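Local coordinates for CheC-like superfamily protein (Shewanella oneidensis, PDB 3H2D) that belongs to the CheX family of chemotaxis phosphatases and probably dephosphorylates a response regulator of the CheY type, at residues D42-V50 with T87-T98; M2-L11 with T146-E154. All coordinates share one frame; numbering follows the deposited sequence. Where two conformers were deposited one is given.

Contact 1: D42-V50 with T87-T98; sequences DVSGLIGMV and TDLVGEITNMVT
Thr94 lies directly against Gly45, its OG1 only 3.3 Å from Gly45 CA. A CB built on that glycine would fall 1.9 Å from Thr94 OG1, a clash, so the close approach depends on the bare CA. The hydroxyl faces the strand because chi1 (-59°) sets OG1 opposite the carbonyl carbon. From there it donates a 2.8 Å hydrogen bond to Val90 O, on the other face of that carbonyl from Thr94 N. Thr98 repeats the pattern one turn on, giving its hydroxyl to Thr94 O. Both hydroxyls bond within the helix, and they meet the strand through van der Waals contact. On one side of Gly45, Val90 brings CG1 to within 3.6 Å of Gly45 N, while its CG2 slides past the branches of Val43. On the other, Ile47 passes alongside Thr94 in the opposite direction, its CG2 3.9 Å from Thr94 CG2 and 3.4 Å from Thr98 OG1. The Ile47 side chain crosses that of Asn95 at roughly a right angle, with CD1 near OD1. No hydrogen bond links the segments. The axes cross at -42° and approach to 7.8 Å, as a long helix laid on an antiparallel sheet. The helix carries Asp88, Glu92 and Asn95 in the spacing of the phosphatase signature of the CheC/CheX fold, so strand 43-51 probably backs the active-site helix.

Contact 2: M2-L11 with T146-E154; sequences MNVNFINPFL and TAFIEVCFE
The CA atoms of Ile7 and Val151 come within 6.7 Å of each other, and the N-terminal chain runs counter to the strand, Met2 lying by Phe153 and Leu11 by Ile149. Ile149 meets this chain with both branches. Its CG2 touches Ile7 CD1 at 3.9 Å, while its CD1 lies 3.8 Å from Phe10 O, close to the peptide that joins Phe10 to Leu11. Trimming Ile149 to an alanine would probably open a gap beneath that peptide and take from the tip of Ile7 its contact with CG2. Val151 puts CG2 over one face of the Phe10 ring, toward its rim and 4.1 Å from CE2. Ile149, Val151 and Phe153 point toward segment 2-11, whereas Glu150 and Cys152 point away, Glu150 forming a salt bridge with Lys34. This is the two-sided pattern of an inner strand in the antiparallel sheet of the CheX fold, with helix 8-21 on one face beside helix 84-107, whose Ala101 and Leu105 also touch Phe10. Phe153 meets Phe10 from the opposite direction, CZ to CZ at 4.2 Å, with Phe10 CZ at the edge of the Phe153 ring. Another part of that edge receives Met2, a selenomethionine, in a Met-aromatic contact: its SE is 5.1 Å from the ring centroid and 76° off the normal. A bend at chi3 (63°) carries Met2 CE toward the buried Phe153 N, which has no hydrogen-bond partner in the model. Met2 and Val151 were each modelled in two conformers, so their contacts are less certain. Just beyond Met2, Asn3 OD1 accepts from Asn5 N at 2.9 Å in an Asx turn that leads into the 3-10 segment 4-6.

Overall arrangement
Contacts 1 and 2 set different helices on the same antiparallel sheet, with centres about 14 Å apart and strand 54-62 between their two strands. They meet at Met49, whose CE lies 3.5 Å from Phe153 CZ and whose SE packs on Phe10. Both are mainly buried and hold no hydrogen bond across their segments. Contact 1 is the more central, built mostly from beta-branched residues and a glycine, with threonine hydroxyls turned back into their own helix; at its margin, Thr87 and Asp88 bind Lys130 of the second subunit. Contact 2 joins the two chain ends through aromatic rings, isoleucines and a selenomethionine, and is partly exposed at its ends, at Met2 and Phe153 and at Leu11.

Contact 1: D42-V50 with T87-T98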
loop_
_atom_site.group_PDB
_atom_site.type_symbol
_atom_site.label_atom_id
_atom_site.label_comp_id
_atom_site.label_asym_id
_atom_site.label_seq_id
_atom_site.Cartn_x
_atom_site.Cartn_y
_atom_site.Cartn_z
ATOM N N ASP B 42 -7.496 6.990 -8.990
ATOM C CA ASP B 42 -8.673 6.133 -8.806
ATOM C C ASP B 42 -8.295 4.663 -8.530
ATOM O O ASP B 42 -9.051 3.898 -7.927
ATOM C CB ASP B 42 -9.544 6.253 -10.050
ATOM C CG ASP B 42 -9.973 7.672 -10.290
ATOM O OD1 ASP B 42 -10.354 8.366 -9.295
ATOM O OD2 ASP B 42 -9.919 8.098 -11.466
ATOM N N VAL B 43 -7.133 4.270 -8.999
ATOM C CA VAL B 43 -6.601 2.925 -8.681
ATOM C C VAL B 43 -5.095 3.059 -8.539
ATOM O O VAL B 43 -4.471 3.777 -9.332
ATOM C CB VAL B 43 -7.020 1.877 -9.754
ATOM C CG1 VAL B 43 -6.390 2.136 -11.156
ATOM C CG2 VAL B 43 -6.703 0.461 -9.233
ATOM N N SER B 44 -4.503 2.388 -7.542
ATOM C CA SER B 44 -3.054 2.500 -7.316
ATOM C C SER B 44 -2.479 1.144 -6.971
ATOM O O SER B 44 -3.125 0.390 -6.248
ATOM C CB SER B 44 -2.751 3.477 -6.169
ATOM O OG SER B 44 -3.077 4.806 -6.503
ATOM N N GLY B 45 -1.279 0.861 -7.490
ATOM C CA GLY B 45 -0.495 -0.313 -7.099
ATOM C C GLY B 45 0.604 0.132 -6.126
ATOM O O GLY B 45 1.348 1.055 -6.423
ATOM N N LEU B 46 0.667 -0.526 -4.966
ATOM C CA LEU B 46 1.597 -0.223 -3.887
ATOM C C LEU B 46 2.412 -1.475 -3.540
ATOM O O LEU B 46 1.869 -2.583 -3.515
ATOM C CB LEU B 46 0.857 0.219 -2.626
ATOM C CG LEU B 46 0.332 1.655 -2.563
ATOM C CD1 LEU B 46 -0.702 1.869 -3.608
ATOM C CD2 LEU B 46 -0.253 1.890 -1.133
ATOM N N ILE B 47 3.699 -1.298 -3.262
ATOM C CA ILE B 47 4.572 -2.405 -2.924
ATOM C C ILE B 47 5.722 -1.929 -2.070
ATOM O O ILE B 47 6.261 -0.842 -2.263
ATOM C CB ILE B 47 5.082 -3.131 -4.208
ATOM C CG1 ILE B 47 5.659 -4.530 -3.906
ATOM C CG2 ILE B 47 6.031 -2.200 -5.080
ATOM C CD1 ILE B 47 5.672 -5.461 -5.123
ATOM N N GLY B 48 6.095 -2.764 -1.122
ATOM C CA GLY B 48 7.287 -2.520 -0.300
ATOM C C GLY B 48 8.520 -3.171 -0.874
ATOM O O GLY B 48 8.434 -4.157 -1.624
HETATM N N MSE B 49 9.680 -2.621 -0.481
HETATM C CA MSE B 49 10.997 -3.106 -0.882
HETATM C C MSE B 49 11.904 -3.166 0.325
HETATM O O MSE B 49 11.869 -2.282 1.158
HETATM C CB MSE B 49 11.614 -2.179 -1.907
HETATM C CG MSE B 49 10.881 -2.207 -3.233
HETATM SE SE MSE B 49 11.441 -0.745 -4.397
HETATM C CE MSE B 49 10.500 0.715 -3.475
ATOM N N VAL B 50 12.677 -4.240 0.427
ATOM C CA VAL B 50 13.577 -4.417 1.551
ATOM C C VAL B 50 14.912 -4.900 1.004
ATOM O O VAL B 50 14.965 -5.874 0.234
ATOM C CB VAL B 50 13.025 -5.411 2.578
ATOM C CG1 VAL B 50 13.981 -5.629 3.684
ATOM C CG2 VAL B 50 11.694 -4.910 3.181
ATOM N N THR B 87 -7.897 -4.453 -11.087
ATOM C CA THR B 87 -6.937 -4.476 -9.986
ATOM C C THR B 87 -5.860 -5.571 -10.178
ATOM O O THR B 87 -4.705 -5.331 -9.874
ATOM C CB THR B 87 -7.599 -4.540 -8.602
ATOM O OG1 THR B 87 -8.149 -5.855 -8.365
ATOM C CG2 THR B 87 -8.654 -3.377 -8.436
ATOM N N ASP B 88 -6.240 -6.735 -10.699
ATOM C CA ASP B 88 -5.252 -7.750 -11.062
ATOM C C ASP B 88 -4.214 -7.202 -12.062
ATOM O O ASP B 88 -3.028 -7.379 -11.868
ATOM C CB ASP B 88 -5.937 -8.956 -11.702
ATOM C CG ASP B 88 -6.669 -9.808 -10.721
ATOM O OD1 ASP B 88 -6.541 -9.650 -9.486
ATOM O OD2 ASP B 88 -7.363 -10.695 -11.217
ATOM N N LEU B 89 -4.653 -6.491 -13.093
ATOM C CA LEU B 89 -3.704 -5.945 -14.061
ATOM C C LEU B 89 -2.777 -4.907 -13.416
ATOM O O LEU B 89 -1.595 -4.892 -13.691
ATOM C CB LEU B 89 -4.424 -5.303 -15.260
ATOM C CG LEU B 89 -3.489 -4.724 -16.359
ATOM C CD1 LEU B 89 -2.619 -5.816 -16.998
ATOM C CD2 LEU B 89 -4.321 -4.051 -17.429
ATOM N N VAL B 90 -3.329 -4.038 -12.588
ATOM C CA VAL B 90 -2.514 -3.054 -11.891
ATOM C C VAL B 90 -1.471 -3.752 -11.009
ATOM O O VAL B 90 -0.315 -3.296 -10.915
ATOM C CB VAL B 90 -3.398 -2.058 -11.108
ATOM C CG1 VAL B 90 -2.545 -1.169 -10.162
ATOM C CG2 VAL B 90 -4.232 -1.213 -12.122
ATOM N N GLY B 91 -1.852 -4.848 -10.366
ATOM C CA GLY B 91 -0.921 -5.653 -9.579
ATOM C C GLY B 91 0.208 -6.168 -10.431
ATOM O O GLY B 91 1.369 -6.087 -10.031
ATOM N N GLU B 92 -0.113 -6.672 -11.616
ATOM C CA GLU B 92 0.919 -7.188 -12.533
ATOM C C GLU B 92 1.797 -6.086 -13.081
ATOM O O GLU B 92 3.001 -6.257 -13.161
ATOM C CB GLU B 92 0.318 -8.003 -13.687
ATOM C CG GLU B 92 -0.225 -9.356 -13.253
ATOM C CD GLU B 92 0.870 -10.206 -12.552
ATOM O OE1 GLU B 92 2.036 -10.189 -13.014
ATOM O OE2 GLU B 92 0.586 -10.843 -11.512
ATOM N N ILE B 93 1.220 -4.944 -13.399
ATOM C CA ILE B 93 2.027 -3.786 -13.803
ATOM C C ILE B 93 2.969 -3.399 -12.683
ATOM O O ILE B 93 4.172 -3.126 -12.910
ATOM C CB ILE B 93 1.140 -2.549 -14.208
ATOM C CG1 ILE B 93 0.376 -2.874 -15.496
ATOM C CG2 ILE B 93 1.996 -1.290 -14.355
ATOM C CD1 ILE B 93 -0.638 -1.805 -15.888
ATOM N N THR B 94 2.450 -3.379 -11.452
ATOM C CA THR B 94 3.286 -3.040 -10.296
ATOM C C THR B 94 4.482 -3.999 -10.150
ATOM O O THR B 94 5.648 -3.555 -9.899
ATOM C CB THR B 94 2.451 -3.037 -8.999
ATOM O OG1 THR B 94 1.401 -2.088 -9.127
ATOM C CG2 THR B 94 3.296 -2.662 -7.805
ATOM N N ASN B 95 4.212 -5.300 -10.293
ATOM C CA ASN B 95 5.288 -6.280 -10.215
ATOM C C ASN B 95 6.325 -6.072 -11.325
ATOM O O ASN B 95 7.527 -6.206 -11.073
ATOM C CB ASN B 95 4.770 -7.706 -10.345
ATOM C CG ASN B 95 4.379 -8.313 -9.053
ATOM O OD1 ASN B 95 4.927 -7.991 -7.994
ATOM N ND2 ASN B 95 3.384 -9.250 -9.129
HETATM N N MSE B 96 5.882 -5.764 -12.548
HETATM C CA MSE B 96 6.841 -5.586 -13.646
HETATM C C MSE B 96 7.655 -4.294 -13.535
HETATM O O MSE B 96 8.832 -4.298 -13.871
HETATM C CB MSE B 96 6.145 -5.653 -15.024
HETATM C CG MSE B 96 5.525 -6.963 -15.285
HETATM SE SE MSE B 96 4.845 -6.975 -17.142
HETATM C CE MSE B 96 3.221 -6.011 -16.839
ATOM N N VAL B 97 7.040 -3.199 -13.072
ATOM C CA VAL B 97 7.765 -1.942 -12.830
ATOM C C VAL B 97 8.861 -2.126 -11.756
ATOM O O VAL B 97 10.041 -1.745 -11.929
ATOM C CB VAL B 97 6.779 -0.810 -12.449
ATOM C CG1 VAL B 97 7.541 0.482 -11.963
ATOM C CG2 VAL B 97 5.881 -0.521 -13.656
ATOM N N THR B 98 8.454 -2.742 -10.649
ATOM C CA THR B 98 9.333 -2.962 -9.499
ATOM C C THR B 98 10.394 -3.961 -9.832
ATOM O O THR B 98 11.553 -3.776 -9.479
ATOM C CB THR B 98 8.537 -3.484 -8.301
ATOM O OG1 THR B 98 7.402 -2.631 -8.114
ATOM C CG2 THR B 98 9.418 -3.453 -6.976
#

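Contact 2: M2-L11 with T146-E154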
loop_
_atom_site.group_PDB
_atom_site.type_symbol
_atom_site.label_atom_id
_atom_site.label_comp_id
_atom_site.label_asym_id
_atom_site.label_seq_id
_atom_site.Cartn_x
_atom_site.Cartn_y
_atom_site.Cartn_z
HETATM N N MSE B 2 18.353 11.676 -0.758
HETATM C CA MSE B 2 18.503 10.759 -1.851
HETATM C C MSE B 2 18.511 11.443 -3.221
HETATM O O MSE B 2 17.741 12.362 -3.481
HETATM C CB MSE B 2 17.393 9.733 -1.808
HETATM C CG MSE B 2 17.350 8.900 -3.007
HETATM SE SE MSE B 2 16.175 7.407 -2.655
HETATM C CE MSE B 2 14.441 8.346 -2.347
ATOM N N ASN B 3 19.392 10.966 -4.092
ATOM C CA ASN B 3 19.450 11.435 -5.463
ATOM C C ASN B 3 18.086 11.207 -6.122
ATOM O O ASN B 3 17.510 10.118 -6.065
ATOM C CB ASN B 3 20.601 10.699 -6.203
ATOM C CG ASN B 3 20.974 11.351 -7.512
ATOM O OD1 ASN B 3 20.102 11.793 -8.262
ATOM N ND2 ASN B 3 22.297 11.405 -7.807
ATOM N N VAL B 4 17.543 12.264 -6.719
ATOM C CA VAL B 4 16.255 12.198 -7.392
ATOM C C VAL B 4 16.317 11.179 -8.526
ATOM O O VAL B 4 15.317 10.656 -8.909
ATOM C CB VAL B 4 15.811 13.615 -7.903
ATOM C CG1 VAL B 4 16.567 13.995 -9.128
ATOM C CG2 VAL B 4 14.340 13.648 -8.212
ATOM N N ASN B 5 17.511 10.893 -9.041
ATOM C CA ASN B 5 17.688 9.874 -10.082
ATOM C C ASN B 5 17.364 8.438 -9.671
ATOM O O ASN B 5 17.295 7.587 -10.543
ATOM C CB ASN B 5 19.121 9.908 -10.644
ATOM C CG ASN B 5 19.404 11.180 -11.413
ATOM O OD1 ASN B 5 18.647 11.564 -12.314
ATOM N ND2 ASN B 5 20.487 11.832 -11.074
ATOM N N PHE B 6 17.192 8.151 -8.384
ATOM C CA PHE B 6 16.721 6.832 -7.958
ATOM C C PHE B 6 15.355 6.472 -8.507
ATOM O O PHE B 6 14.982 5.298 -8.525
ATOM C CB PHE B 6 16.806 6.655 -6.428
ATOM C CG PHE B 6 18.165 6.272 -5.952
ATOM C CD1 PHE B 6 18.616 4.972 -6.081
ATOM C CD2 PHE B 6 19.034 7.220 -5.405
ATOM C CE1 PHE B 6 19.945 4.619 -5.684
ATOM C CE2 PHE B 6 20.348 6.883 -4.993
ATOM C CZ PHE B 6 20.798 5.572 -5.135
ATOM N N ILE B 7 14.575 7.463 -8.968
ATOM C CA ILE B 7 13.289 7.156 -9.560
ATOM C C ILE B 7 13.435 6.669 -11.005
ATOM O O ILE B 7 12.530 6.039 -11.518
ATOM C CB ILE B 7 12.295 8.359 -9.430
ATOM C CG1 ILE B 7 10.832 7.870 -9.568
ATOM C CG2 ILE B 7 12.633 9.489 -10.401
ATOM C CD1 ILE B 7 9.826 8.805 -9.003
ATOM N N ASN B 8 14.561 6.978 -11.654
ATOM C CA ASN B 8 14.736 6.704 -13.073
ATOM C C ASN B 8 14.505 5.237 -13.490
ATOM O O ASN B 8 13.815 5.001 -14.463
ATOM C CB ASN B 8 16.085 7.228 -13.592
ATOM C CG ASN B 8 16.163 8.750 -13.574
ATOM O OD1 ASN B 8 15.142 9.396 -13.419
ATOM N ND2 ASN B 8 17.349 9.311 -13.743
ATOM N N PRO B 9 15.058 4.250 -12.760
ATOM C CA PRO B 9 14.762 2.820 -13.073
ATOM C C PRO B 9 13.276 2.448 -13.057
ATOM O O PRO B 9 12.810 1.586 -13.850
ATOM C CB PRO B 9 15.523 2.064 -11.984
ATOM C CG PRO B 9 16.506 3.012 -11.481
ATOM C CD PRO B 9 16.030 4.381 -11.670
ATOM N N PHE B 10 12.533 3.086 -12.153
ATOM C CA PHE B 10 11.105 2.880 -12.052
ATOM C C PHE B 10 10.379 3.564 -13.211
ATOM O O PHE B 10 9.501 2.958 -13.860
ATOM C CB PHE B 10 10.595 3.405 -10.692
ATOM C CG PHE B 10 11.216 2.722 -9.507
ATOM C CD1 PHE B 10 10.678 1.546 -9.019
ATOM C CD2 PHE B 10 12.377 3.230 -8.904
ATOM C CE1 PHE B 10 11.264 0.891 -7.898
ATOM C CE2 PHE B 10 12.971 2.585 -7.825
ATOM C CZ PHE B 10 12.408 1.401 -7.317
ATOM N N LEU B 11 10.763 4.802 -13.489
ATOM C CA LEU B 11 10.300 5.556 -14.680
ATOM C C LEU B 11 10.486 4.741 -15.965
ATOM O O LEU B 11 9.560 4.585 -16.763
ATOM C CB LEU B 11 11.089 6.851 -14.765
ATOM C CG LEU B 11 11.086 7.741 -16.014
ATOM C CD1 LEU B 11 9.695 7.969 -16.482
ATOM C CD2 LEU B 11 11.771 9.082 -15.670
ATOM N N THR B 146 -3.982 11.149 -16.125
ATOM C CA THR B 146 -2.710 11.254 -15.416
ATOM C C THR B 146 -2.356 10.021 -14.564
ATOM O O THR B 146 -3.218 9.347 -13.990
ATOM C CB THR B 146 -2.729 12.526 -14.515
ATOM O OG1 THR B 146 -3.210 13.647 -15.296
ATOM C CG2 THR B 146 -1.339 12.806 -13.944
ATOM N N ALA B 147 -1.059 9.728 -14.487
ATOM C CA ALA B 147 -0.538 8.750 -13.565
ATOM C C ALA B 147 0.594 9.392 -12.774
ATOM O O ALA B 147 1.115 10.431 -13.160
ATOM C CB ALA B 147 -0.076 7.441 -14.296
ATOM N N PHE B 148 0.935 8.781 -11.652
ATOM C CA PHE B 148 2.052 9.211 -10.802
ATOM C C PHE B 148 2.808 8.003 -10.292
ATOM O O PHE B 148 2.194 6.996 -9.920
ATOM C CB PHE B 148 1.555 9.969 -9.553
ATOM C CG PHE B 148 0.705 11.144 -9.845
ATOM C CD1 PHE B 148 -0.644 11.012 -9.923
ATOM C CD2 PHE B 148 1.266 12.399 -10.006
ATOM C CE1 PHE B 148 -1.438 12.113 -10.151
ATOM C CE2 PHE B 148 0.487 13.490 -10.237
ATOM C CZ PHE B 148 -0.860 13.355 -10.318
ATOM N N ILE B 149 4.139 8.107 -10.280
ATOM C CA ILE B 149 4.967 7.192 -9.531
ATOM C C ILE B 149 5.521 7.963 -8.356
ATOM O O ILE B 149 5.928 9.101 -8.500
ATOM C CB ILE B 149 6.189 6.637 -10.324
ATOM C CG1 ILE B 149 5.783 5.633 -11.358
ATOM C CG2 ILE B 149 7.174 5.954 -9.370
ATOM C CD1 ILE B 149 6.949 5.302 -12.363
ATOM N N GLU B 150 5.476 7.353 -7.182
ATOM C CA GLU B 150 6.175 7.846 -6.026
ATOM C C GLU B 150 7.052 6.741 -5.416
ATOM O O GLU B 150 6.585 5.614 -5.208
ATOM C CB GLU B 150 5.195 8.411 -4.994
ATOM C CG GLU B 150 5.885 9.056 -3.792
ATOM C CD GLU B 150 4.978 9.813 -2.814
ATOM O OE1 GLU B 150 3.758 9.981 -3.082
ATOM O OE2 GLU B 150 5.520 10.241 -1.755
ATOM N N VAL B 151 8.312 7.071 -5.125
ATOM C CA VAL B 151 9.185 6.161 -4.380
ATOM C C VAL B 151 9.731 6.845 -3.119
ATOM O O VAL B 151 9.894 8.069 -3.070
ATOM C CB VAL B 151 10.339 5.598 -5.276
ATOM C CG1 VAL B 151 11.516 6.564 -5.345
ATOM C CG2 VAL B 151 10.813 4.267 -4.741
ATOM N N CYS B 152 10.007 6.057 -2.092
ATOM C CA CYS B 152 10.604 6.584 -0.851
ATOM C C CYS B 152 11.508 5.520 -0.303
ATOM O O CYS B 152 11.127 4.365 -0.301
ATOM C CB CYS B 152 9.527 6.897 0.157
ATOM S SG CYS B 152 10.128 7.808 1.593
ATOM N N PHE B 153 12.714 5.887 0.124
ATOM C CA PHE B 153 13.638 4.913 0.741
ATOM C C PHE B 153 14.227 5.520 1.985
ATOM O O PHE B 153 14.514 6.720 1.990
ATOM C CB PHE B 153 14.784 4.583 -0.189
ATOM C CG PHE B 153 14.418 3.668 -1.309
ATOM C CD1 PHE B 153 14.204 2.308 -1.076
ATOM C CD2 PHE B 153 14.313 4.152 -2.608
ATOM C CE1 PHE B 153 13.866 1.456 -2.117
ATOM C CE2 PHE B 153 13.983 3.303 -3.655
ATOM C CZ PHE B 153 13.758 1.951 -3.402
ATOM N N GLU B 154 14.384 4.688 3.010
ATOM C CA GLU B 154 15.212 4.967 4.194
ATOM C C GLU B 154 16.593 4.355 3.936
ATOM O O GLU B 154 16.684 3.176 3.468
ATOM C CB GLU B 154 14.620 4.282 5.425
ATOM C CG GLU B 154 13.385 4.943 5.952
ATOM C CD GLU B 154 12.847 4.321 7.259
ATOM O OE1 GLU B 154 13.413 3.305 7.757
ATOM O OE2 GLU B 154 11.848 4.878 7.784
#